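Side-chain contacts in hypothetical conserved protein (Geobacillus kaustophilus, PDB 2QYH), which is of unknown function but belongs to the haloacid dehalogenase-like hydrolases and may be a magnesium-dependent phosphatase: residues A124-A129 and V168-V173; A146-R151 and E156-N161. All blocks are in the same frame, centred on the assembly; numbering follows the deposited sequence.

Contact 1: residues A124-A129 and V168-V173; sequences ASLKFA and VRWHDV
Trp170 and Leu126 approach from opposite directions, and the far rim of the indole meets both methyl groups of the leucine. The tryptophan points its CB at the loop 124-129, and with CG set between its backbone N and carbonyl carbon (chi1 58°) the six-membered end of the indole reaches Leu126. On its five-membered side the indole has Val168 O at its edge, in the ring plane. One face is backed by CB of the next residue, His171, 3.6 Å above the plane and displaced toward the rim. Moving outward, Trp170 CE3 lies 4.0 Å from Leu126 CD1. Trp170 CZ3 makes the closest approach, 3.4 Å from Leu126 CD1, and Trp170 CH2 sits 3.5 Å from Leu126 CD2. The two methyl groups therefore share the six-membered ring, CD1 toward CZ3 and CD2 toward CH2. Ser125 adds a polar neighbour: its OG stands near the indole plane at the edge, 3.9 Å from Trp170 CZ3, and equally far from His171 CD2. That hydroxyl is hydrogen-bonded to Ser122 O in the preceding helix. The imidazole is steadied from its other side, where Val173 N donates an almost straight bond to His171 ND1 (3.0 Å, 177° at the hydrogen). With an alanine at Trp170, the two methyl groups of Leu126 would probably lose their aromatic partner and a gap would open between loop and strand. Lys127, with positive phi, ends the helix in a Schellman motif, and its carbonyl oxygen bonds to Gln56 of the second subunit. The contact lies near the surface. Ser122 of helix 117-124 touches both Trp170 and His171, so the end of that helix and the loop after it rest against strand 165-171, an outer strand of the five-stranded antiparallel sheet.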
ATOM      1  N   ALA D 124       8.840   0.930 -13.397  1.00 46.37           N
ATOM      2  CA  ALA D 124       9.576   1.469 -12.273  1.00 45.37           C
ATOM      3  C   ALA D 124       8.999   2.848 -11.989  1.00 45.37           C
ATOM      4  O   ALA D 124       9.002   3.319 -10.847  1.00 46.37           O
ATOM      5  CB  ALA D 124      11.047   1.568 -12.618  1.00 34.36           C
ATOM      6  N   SER D 125       8.492   3.489 -13.038  1.00 37.70           N
ATOM      7  CA  SER D 125       7.913   4.813 -12.886  1.00 37.70           C
ATOM      8  C   SER D 125       6.611   4.752 -12.088  1.00 37.70           C
ATOM      9  O   SER D 125       6.183   5.751 -11.507  1.00 37.70           O
ATOM     10  CB  SER D 125       7.676   5.458 -14.256  1.00 46.36           C
ATOM     11  OG  SER D 125       6.688   4.772 -14.996  1.00 47.36           O
ATOM     12  N   LEU D 126       5.982   3.581 -12.073  1.00 33.68           N
ATOM     13  CA  LEU D 126       4.749   3.366 -11.320  1.00 32.68           C
ATOM     14  C   LEU D 126       5.177   2.852  -9.946  1.00 32.68           C
ATOM     15  O   LEU D 126       4.343   2.552  -9.083  1.00 32.68           O
ATOM     16  CB  LEU D 126       3.888   2.316 -12.020  1.00 37.31           C
ATOM     17  CG  LEU D 126       2.697   2.766 -12.871  1.00 38.31           C
ATOM     18  CD1 LEU D 126       2.967   4.109 -13.513  1.00 39.31           C
ATOM     19  CD2 LEU D 126       2.412   1.702 -13.918  1.00 37.31           C
ATOM     20  N   LYS D 127       6.497   2.769  -9.771  1.00 36.62           N
ATOM     21  CA  LYS D 127       7.147   2.296  -8.553  1.00 36.62           C
ATOM     22  C   LYS D 127       6.937   0.807  -8.339  1.00 35.62           C
ATOM     23  O   LYS D 127       6.808   0.337  -7.208  1.00 35.62           O
ATOM     24  CB  LYS D 127       6.669   3.086  -7.328  1.00 34.52           C
ATOM     25  CG  LYS D 127       7.085   4.548  -7.341  1.00 34.52           C
ATOM     26  CD  LYS D 127       8.584   4.690  -7.596  1.00 37.52           C
ATOM     27  CE  LYS D 127       9.022   6.146  -7.615  1.00 39.52           C
ATOM     28  NZ  LYS D 127       8.824   6.803  -6.291  1.00 41.52           N
ATOM     29  N   PHE D 128       6.915   0.070  -9.444  1.00 36.82           N
ATOM     30  CA  PHE D 128       6.753  -1.375  -9.402  1.00 36.82           C
ATOM     31  C   PHE D 128       7.916  -2.129 -10.019  1.00 37.82           C
ATOM     32  O   PHE D 128       8.590  -1.642 -10.938  1.00 37.82           O
ATOM     33  CB  PHE D 128       5.455  -1.789 -10.092  1.00 32.52           C
ATOM     34  CG  PHE D 128       4.269  -1.763  -9.195  1.00 30.52           C
ATOM     35  CD1 PHE D 128       3.517  -0.606  -9.051  1.00 30.52           C
ATOM     36  CD2 PHE D 128       3.911  -2.903  -8.481  1.00 29.52           C
ATOM     37  CE1 PHE D 128       2.416  -0.577  -8.204  1.00 29.52           C
ATOM     38  CE2 PHE D 128       2.813  -2.886  -7.629  1.00 29.52           C
ATOM     39  CZ  PHE D 128       2.064  -1.720  -7.490  1.00 29.52           C
ATOM     40  N   ALA D 129       8.161  -3.318  -9.497  1.00 40.04           N
ATOM     41  CA  ALA D 129       9.221  -4.150 -10.007  1.00 41.04           C
ATOM     42  C   ALA D 129       8.668  -4.882 -11.229  1.00 42.04           C
ATOM     43  O   ALA D 129       7.452  -4.898 -11.450  1.00 42.04           O
ATOM     44  CB  ALA D 129       9.642  -5.143  -8.920  1.00 15.16           C
ATOM     45  N   VAL D 168      -4.810   3.617 -24.572  1.00 35.68           N
ATOM     46  CA  VAL D 168      -4.591   4.942 -24.001  1.00 35.68           C
ATOM     47  C   VAL D 168      -3.165   5.007 -23.469  1.00 36.68           C
ATOM     48  O   VAL D 168      -2.825   4.334 -22.491  1.00 37.68           O
ATOM     49  CB  VAL D 168      -5.576   5.218 -22.843  1.00 33.65           C
ATOM     50  CG1 VAL D 168      -5.399   6.640 -22.319  1.00 33.65           C
ATOM     51  CG2 VAL D 168      -7.005   4.989 -23.315  1.00 33.65           C
ATOM     52  N   ARG D 169      -2.335   5.823 -24.110  1.00 37.96           N
ATOM     53  CA  ARG D 169      -0.934   5.948 -23.734  1.00 38.96           C
ATOM     54  C   ARG D 169      -0.709   6.767 -22.466  1.00 38.96           C
ATOM     55  O   ARG D 169      -1.365   7.785 -22.239  1.00 38.96           O
ATOM     56  CB  ARG D 169      -0.149   6.546 -24.911  1.00 44.08           C
ATOM     57  CG  ARG D 169       1.368   6.565 -24.737  1.00 44.08           C
ATOM     58  CD  ARG D 169       2.077   6.754 -26.080  1.00 43.08           C
ATOM     59  NE  ARG D 169       1.918   5.589 -26.950  1.00 42.08           N
ATOM     60  CZ  ARG D 169       2.594   4.452 -26.818  1.00 41.08           C
ATOM     61  NH1 ARG D 169       3.491   4.315 -25.852  1.00 40.08           N
ATOM     62  NH2 ARG D 169       2.365   3.442 -27.646  1.00 40.08           N
ATOM     63  N   TRP D 170       0.228   6.307 -21.641  1.00 42.76           N
ATOM     64  CA  TRP D 170       0.565   6.982 -20.390  1.00 42.76           C
ATOM     65  C   TRP D 170       2.081   7.058 -20.207  1.00 43.76           C
ATOM     66  O   TRP D 170       2.567   7.701 -19.276  1.00 43.76           O
ATOM     67  CB  TRP D 170      -0.041   6.236 -19.195  1.00 35.20           C
ATOM     68  CG  TRP D 170       0.412   4.816 -19.113  1.00 34.20           C
ATOM     69  CD1 TRP D 170      -0.092   3.756 -19.808  1.00 33.20           C
ATOM     70  CD2 TRP D 170       1.510   4.308 -18.339  1.00 33.20           C
ATOM     71  NE1 TRP D 170       0.623   2.614 -19.520  1.00 32.20           N
ATOM     72  CE2 TRP D 170       1.607   2.923 -18.626  1.00 33.20           C
ATOM     73  CE3 TRP D 170       2.412   4.881 -17.440  1.00 33.20           C
ATOM     74  CZ2 TRP D 170       2.582   2.107 -18.036  1.00 33.20           C
ATOM     75  CZ3 TRP D 170       3.377   4.067 -16.856  1.00 33.20           C
ATOM     76  CH2 TRP D 170       3.452   2.694 -17.158  1.00 33.20           C
ATOM     77  N   HIS D 171       2.825   6.386 -21.082  1.00 54.49           N
ATOM     78  CA  HIS D 171       4.285   6.390 -21.004  1.00 55.49           C
ATOM     79  C   HIS D 171       4.868   6.283 -22.415  1.00 56.49           C
ATOM     80  O   HIS D 171       4.157   5.925 -23.353  1.00 56.49           O
ATOM     81  CB  HIS D 171       4.758   5.222 -20.121  1.00 47.88           C
ATOM     82  CG  HIS D 171       6.232   5.226 -19.832  1.00 49.88           C
ATOM     83  ND1 HIS D 171       7.158   4.627 -20.660  1.00 51.88           N
ATOM     84  CD2 HIS D 171       6.936   5.751 -18.800  1.00 50.88           C
ATOM     85  CE1 HIS D 171       8.366   4.778 -20.150  1.00 51.88           C
ATOM     86  NE2 HIS D 171       8.259   5.457 -19.020  1.00 51.88           N
ATOM     87  N   ASP D 172       6.147   6.612 -22.568  1.00 53.85           N
ATOM     88  CA  ASP D 172       6.803   6.539 -23.871  1.00 52.85           C
ATOM     89  C   ASP D 172       6.801   5.140 -24.447  1.00 52.85           C
ATOM     90  O   ASP D 172       6.704   4.965 -25.659  1.00 52.85           O
ATOM     91  CB  ASP D 172       8.254   7.005 -23.779  1.00 68.21           C
ATOM     92  CG  ASP D 172       8.377   8.507 -23.818  1.00 69.21           C
ATOM     93  OD1 ASP D 172       9.497   9.023 -23.657  1.00 71.21           O
ATOM     94  OD2 ASP D 172       7.338   9.168 -24.016  1.00 70.21           O
ATOM     95  N   VAL D 173       6.912   4.138 -23.586  1.00 45.33           N
ATOM     96  CA  VAL D 173       6.958   2.770 -24.076  1.00 44.33           C
ATOM     97  C   VAL D 173       5.864   1.841 -23.567  1.00 44.33           C
ATOM     98  O   VAL D 173       6.012   0.618 -23.627  1.00 44.33           O
ATOM     99  CB  VAL D 173       8.330   2.127 -23.765  1.00 36.84           C
ATOM    100  CG1 VAL D 173       9.441   2.907 -24.455  1.00 36.84           C
ATOM    101  CG2 VAL D 173       8.563   2.096 -22.269  1.00 35.84           C
TER

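Contact 2: residues A146-R151 and E156-N161; sequences ALLFCR and EPYVRN
Leu148 and Tyr158 mark the nearest approach of the two backbones, with their CA atoms 9.5 Å apart, a separation bridged entirely by side chains. Residues 146-148 are extended strand and the chain leaves the strand from Phe149 onward, whereas 156-161 is a short helix with backbone bonds from Arg160 N to Glu156 O and from Asn161 N to Pro157 O. Leu148, Cys150 and Tyr158 all point their CB atoms at the opposite segment. The leucine has CG anti to the backbone N (chi1 176°), which sends CD2 out over one face of the phenol ring, 3.9 Å from the Tyr158 centroid and 23° off the ring normal. This is a CH-pi contact, shifted toward the CD2 edge of the ring: Leu148 CD2 is 3.6 Å from Tyr158 CD2 and 3.8 Å from Tyr158 CG. Strand 145-148, helix 156-161 and strand 165-171 form a beta-alpha-beta connection whose two strands run parallel with strand 174-179 between them, in a five-stranded sheet consistent with the cap domain of Cof-type haloacid dehalogenase-like hydrolases. Leu148 and Cys150 serve the face under helix 156-161, while Leu147 and Phe149 pack against helix 117-124. Cys150 reaches the ring obliquely, its SG 4.3 Å from Tyr158 CE2, in a looser sulfur-aromatic contact. The phenol hydroxyl lies beyond this apolar patch and is hydrogen-bonded to both His99 ND1 and Asn97 ND2, which fixes the ring at its far end. Asn161 ND2 ties the helix to Glu93 of helix 84-96. Along the solvent side of helix 156-161, one turn apart, Arg160 NH1 and Glu156 OE1 form a salt bridge of 3.1 Å.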
ATOM      1  N   ALA D 146      -4.910  -4.601 -19.516  1.00 38.39           N
ATOM      2  CA  ALA D 146      -3.590  -5.084 -19.875  1.00 38.39           C
ATOM      3  C   ALA D 146      -2.712  -3.917 -20.267  1.00 39.39           C
ATOM      4  O   ALA D 146      -3.185  -2.785 -20.402  1.00 39.39           O
ATOM      5  CB  ALA D 146      -3.687  -6.089 -21.024  1.00 23.70           C
ATOM      6  N   LEU D 147      -1.428  -4.206 -20.436  1.00 42.59           N
ATOM      7  CA  LEU D 147      -0.457  -3.197 -20.816  1.00 43.59           C
ATOM      8  C   LEU D 147       0.295  -3.668 -22.046  1.00 43.59           C
ATOM      9  O   LEU D 147       0.785  -4.799 -22.090  1.00 44.59           O
ATOM     10  CB  LEU D 147       0.525  -2.960 -19.672  1.00 44.40           C
ATOM     11  CG  LEU D 147      -0.013  -2.278 -18.413  1.00 44.40           C
ATOM     12  CD1 LEU D 147       0.989  -2.431 -17.289  1.00 43.40           C
ATOM     13  CD2 LEU D 147      -0.285  -0.803 -18.696  1.00 44.40           C
ATOM     14  N   LEU D 148       0.364  -2.802 -23.051  1.00 39.24           N
ATOM     15  CA  LEU D 148       1.080  -3.111 -24.281  1.00 40.24           C
ATOM     16  C   LEU D 148       2.326  -2.254 -24.275  1.00 41.24           C
ATOM     17  O   LEU D 148       2.247  -1.039 -24.074  1.00 41.24           O
ATOM     18  CB  LEU D 148       0.237  -2.765 -25.508  1.00 41.59           C
ATOM     19  CG  LEU D 148       0.926  -2.961 -26.863  1.00 41.59           C
ATOM     20  CD1 LEU D 148       1.243  -4.433 -27.075  1.00 41.59           C
ATOM     21  CD2 LEU D 148       0.022  -2.458 -27.965  1.00 42.59           C
ATOM     22  N   PHE D 149       3.477  -2.876 -24.485  1.00 63.14           N
ATOM     23  CA  PHE D 149       4.710  -2.119 -24.486  1.00 64.14           C
ATOM     24  C   PHE D 149       5.267  -1.902 -25.882  1.00 65.14           C
ATOM     25  O   PHE D 149       5.844  -2.803 -26.494  1.00 65.14           O
ATOM     26  CB  PHE D 149       5.735  -2.793 -23.582  1.00 44.28           C
ATOM     27  CG  PHE D 149       5.287  -2.896 -22.156  1.00 44.28           C
ATOM     28  CD1 PHE D 149       4.433  -3.915 -21.755  1.00 45.28           C
ATOM     29  CD2 PHE D 149       5.673  -1.936 -21.223  1.00 44.28           C
ATOM     30  CE1 PHE D 149       3.965  -3.980 -20.448  1.00 44.28           C
ATOM     31  CE2 PHE D 149       5.212  -1.991 -19.916  1.00 45.28           C
ATOM     32  CZ  PHE D 149       4.354  -3.015 -19.525  1.00 45.28           C
ATOM     33  N   CYS D 150       5.062  -0.682 -26.373  1.00 40.41           N
ATOM     34  CA  CYS D 150       5.519  -0.259 -27.682  1.00 41.41           C
ATOM     35  C   CYS D 150       5.431   1.260 -27.677  1.00 42.41           C
ATOM     36  O   CYS D 150       4.747   1.845 -26.828  1.00 41.41           O
ATOM     37  CB  CYS D 150       4.618  -0.822 -28.785  1.00 50.58           C
ATOM     38  SG  CYS D 150       3.057   0.063 -28.994  1.00 49.58           S
ATOM     39  N   ARG D 151       6.114   1.893 -28.627  1.00 41.96           N
ATOM     40  CA  ARG D 151       6.117   3.347 -28.732  1.00 42.96           C
ATOM     41  C   ARG D 151       4.926   3.836 -29.551  1.00 42.96           C
ATOM     42  O   ARG D 151       4.294   3.062 -30.271  1.00 42.96           O
ATOM     43  CB  ARG D 151       7.434   3.822 -29.352  1.00 55.41           C
ATOM     44  CG  ARG D 151       8.649   3.516 -28.489  1.00 56.41           C
ATOM     45  CD  ARG D 151       9.958   3.786 -29.215  1.00 58.41           C
ATOM     46  NE  ARG D 151      11.117   3.480 -28.381  1.00 59.41           N
ATOM     47  CZ  ARG D 151      11.505   4.214 -27.340  1.00 61.41           C
ATOM     48  NH1 ARG D 151      10.827   5.308 -27.006  1.00 59.41           N
ATOM     49  NH2 ARG D 151      12.568   3.850 -26.630  1.00 62.41           N
ATOM     50  N   GLU D 156      -0.404   2.372 -34.168  1.00 57.61           N
ATOM     51  CA  GLU D 156      -1.393   2.413 -35.255  1.00 57.61           C
ATOM     52  C   GLU D 156      -2.049   1.062 -35.591  1.00 55.61           C
ATOM     53  O   GLU D 156      -3.273   0.928 -35.524  1.00 55.61           O
ATOM     54  CB  GLU D 156      -0.762   3.006 -36.522  1.00100.99           C
ATOM     55  CG  GLU D 156      -1.636   2.901 -37.773  1.00100.99           C
ATOM     56  CD  GLU D 156      -2.894   3.747 -37.692  1.00100.99           C
ATOM     57  OE1 GLU D 156      -3.640   3.611 -36.702  1.00100.99           O
ATOM     58  OE2 GLU D 156      -3.141   4.542 -38.625  1.00100.99           O
ATOM     59  N   PRO D 157      -1.245   0.049 -35.961  1.00 51.04           N
ATOM     60  CA  PRO D 157      -1.786  -1.274 -36.301  1.00 50.04           C
ATOM     61  C   PRO D 157      -2.714  -1.839 -35.229  1.00 49.04           C
ATOM     62  O   PRO D 157      -3.861  -2.181 -35.511  1.00 49.04           O
ATOM     63  CB  PRO D 157      -0.530  -2.123 -36.477  1.00 48.37           C
ATOM     64  CG  PRO D 157       0.466  -1.131 -36.987  1.00 48.37           C
ATOM     65  CD  PRO D 157       0.225   0.057 -36.092  1.00 49.37           C
ATOM     66  N   TYR D 158      -2.205  -1.935 -34.003  1.00 49.24           N
ATOM     67  CA  TYR D 158      -2.970  -2.456 -32.869  1.00 48.24           C
ATOM     68  C   TYR D 158      -4.289  -1.712 -32.717  1.00 48.24           C
ATOM     69  O   TYR D 158      -5.351  -2.325 -32.594  1.00 47.24           O
ATOM     70  CB  TYR D 158      -2.153  -2.314 -31.585  1.00 46.10           C
ATOM     71  CG  TYR D 158      -0.846  -3.064 -31.613  1.00 45.10           C
ATOM     72  CD1 TYR D 158      -0.825  -4.454 -31.698  1.00 44.10           C
ATOM     73  CD2 TYR D 158       0.373  -2.387 -31.560  1.00 44.10           C
ATOM     74  CE1 TYR D 158       0.378  -5.155 -31.729  1.00 44.10           C
ATOM     75  CE2 TYR D 158       1.584  -3.077 -31.592  1.00 44.10           C
ATOM     76  CZ  TYR D 158       1.576  -4.460 -31.676  1.00 45.10           C
ATOM     77  OH  TYR D 158       2.761  -5.153 -31.705  1.00 45.10           O
ATOM     78  N   VAL D 159      -4.205  -0.386 -32.718  1.00 39.96           N
ATOM     79  CA  VAL D 159      -5.379   0.464 -32.603  1.00 39.96           C
ATOM     80  C   VAL D 159      -6.383   0.081 -33.684  1.00 40.96           C
ATOM     81  O   VAL D 159      -7.569  -0.106 -33.410  1.00 40.96           O
ATOM     82  CB  VAL D 159      -5.001   1.962 -32.787  1.00 32.73           C
ATOM     83  CG1 VAL D 159      -6.255   2.828 -32.797  1.00 32.73           C
ATOM     84  CG2 VAL D 159      -4.057   2.408 -31.675  1.00 31.73           C
ATOM     85  N   ARG D 160      -5.877  -0.045 -34.912  1.00 46.36           N
ATOM     86  CA  ARG D 160      -6.660  -0.383 -36.100  1.00 47.36           C
ATOM     87  C   ARG D 160      -7.196  -1.815 -36.140  1.00 46.36           C
ATOM     88  O   ARG D 160      -8.353  -2.037 -36.502  1.00 45.36           O
ATOM     89  CB  ARG D 160      -5.806  -0.155 -37.346  1.00 80.31           C
ATOM     90  CG  ARG D 160      -6.523   0.495 -38.512  1.00 83.31           C
ATOM     91  CD  ARG D 160      -6.544   2.005 -38.356  1.00 84.31           C
ATOM     92  NE  ARG D 160      -7.546   2.458 -37.397  1.00 84.90           N
ATOM     93  CZ  ARG D 160      -7.545   3.661 -36.832  1.00 84.90           C
ATOM     94  NH1 ARG D 160      -6.588   4.536 -37.122  1.00 84.90           N
ATOM     95  NH2 ARG D 160      -8.509   3.995 -35.988  1.00 84.90           N
ATOM     96  N   ASN D 161      -6.361  -2.787 -35.781  1.00 48.84           N
ATOM     97  CA  ASN D 161      -6.775  -4.185 -35.823  1.00 48.84           C
ATOM     98  C   ASN D 161      -7.604  -4.647 -34.641  1.00 47.84           C
ATOM     99  O   ASN D 161      -8.181  -5.734 -34.679  1.00 47.84           O
ATOM    100  CB  ASN D 161      -5.559  -5.108 -35.948  1.00 67.78           C
ATOM    101  CG  ASN D 161      -4.725  -4.816 -37.181  1.00 67.78           C
ATOM    102  OD1 ASN D 161      -5.256  -4.468 -38.239  1.00 64.78           O
ATOM    103  ND2 ASN D 161      -3.412  -4.971 -37.053  1.00 67.78           N
TER

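In the fold
The two contacts lie about 15 Å apart between centres, on the same side of the chain's centre, both reaching the same five-stranded antiparallel sheet, through strands 165-171 and 145-148. Along the chain, contact 2 falls wholly between the two segments of contact 1: loop 124-129 comes first, then strand 145-148 and helix 156-161, and finally strand 165-171. The pair meets directly where Arg169 NH1 probably donates a hydrogen bond to Cys150 O (2.9 Å) and where Trp170 NE1 packs on Leu147 CD2. Contact 2 is buried and places helix 156-161 on the sheet; contact 1, at the surface beside the second subunit, places the loop after helix 117-124 on its edge strand.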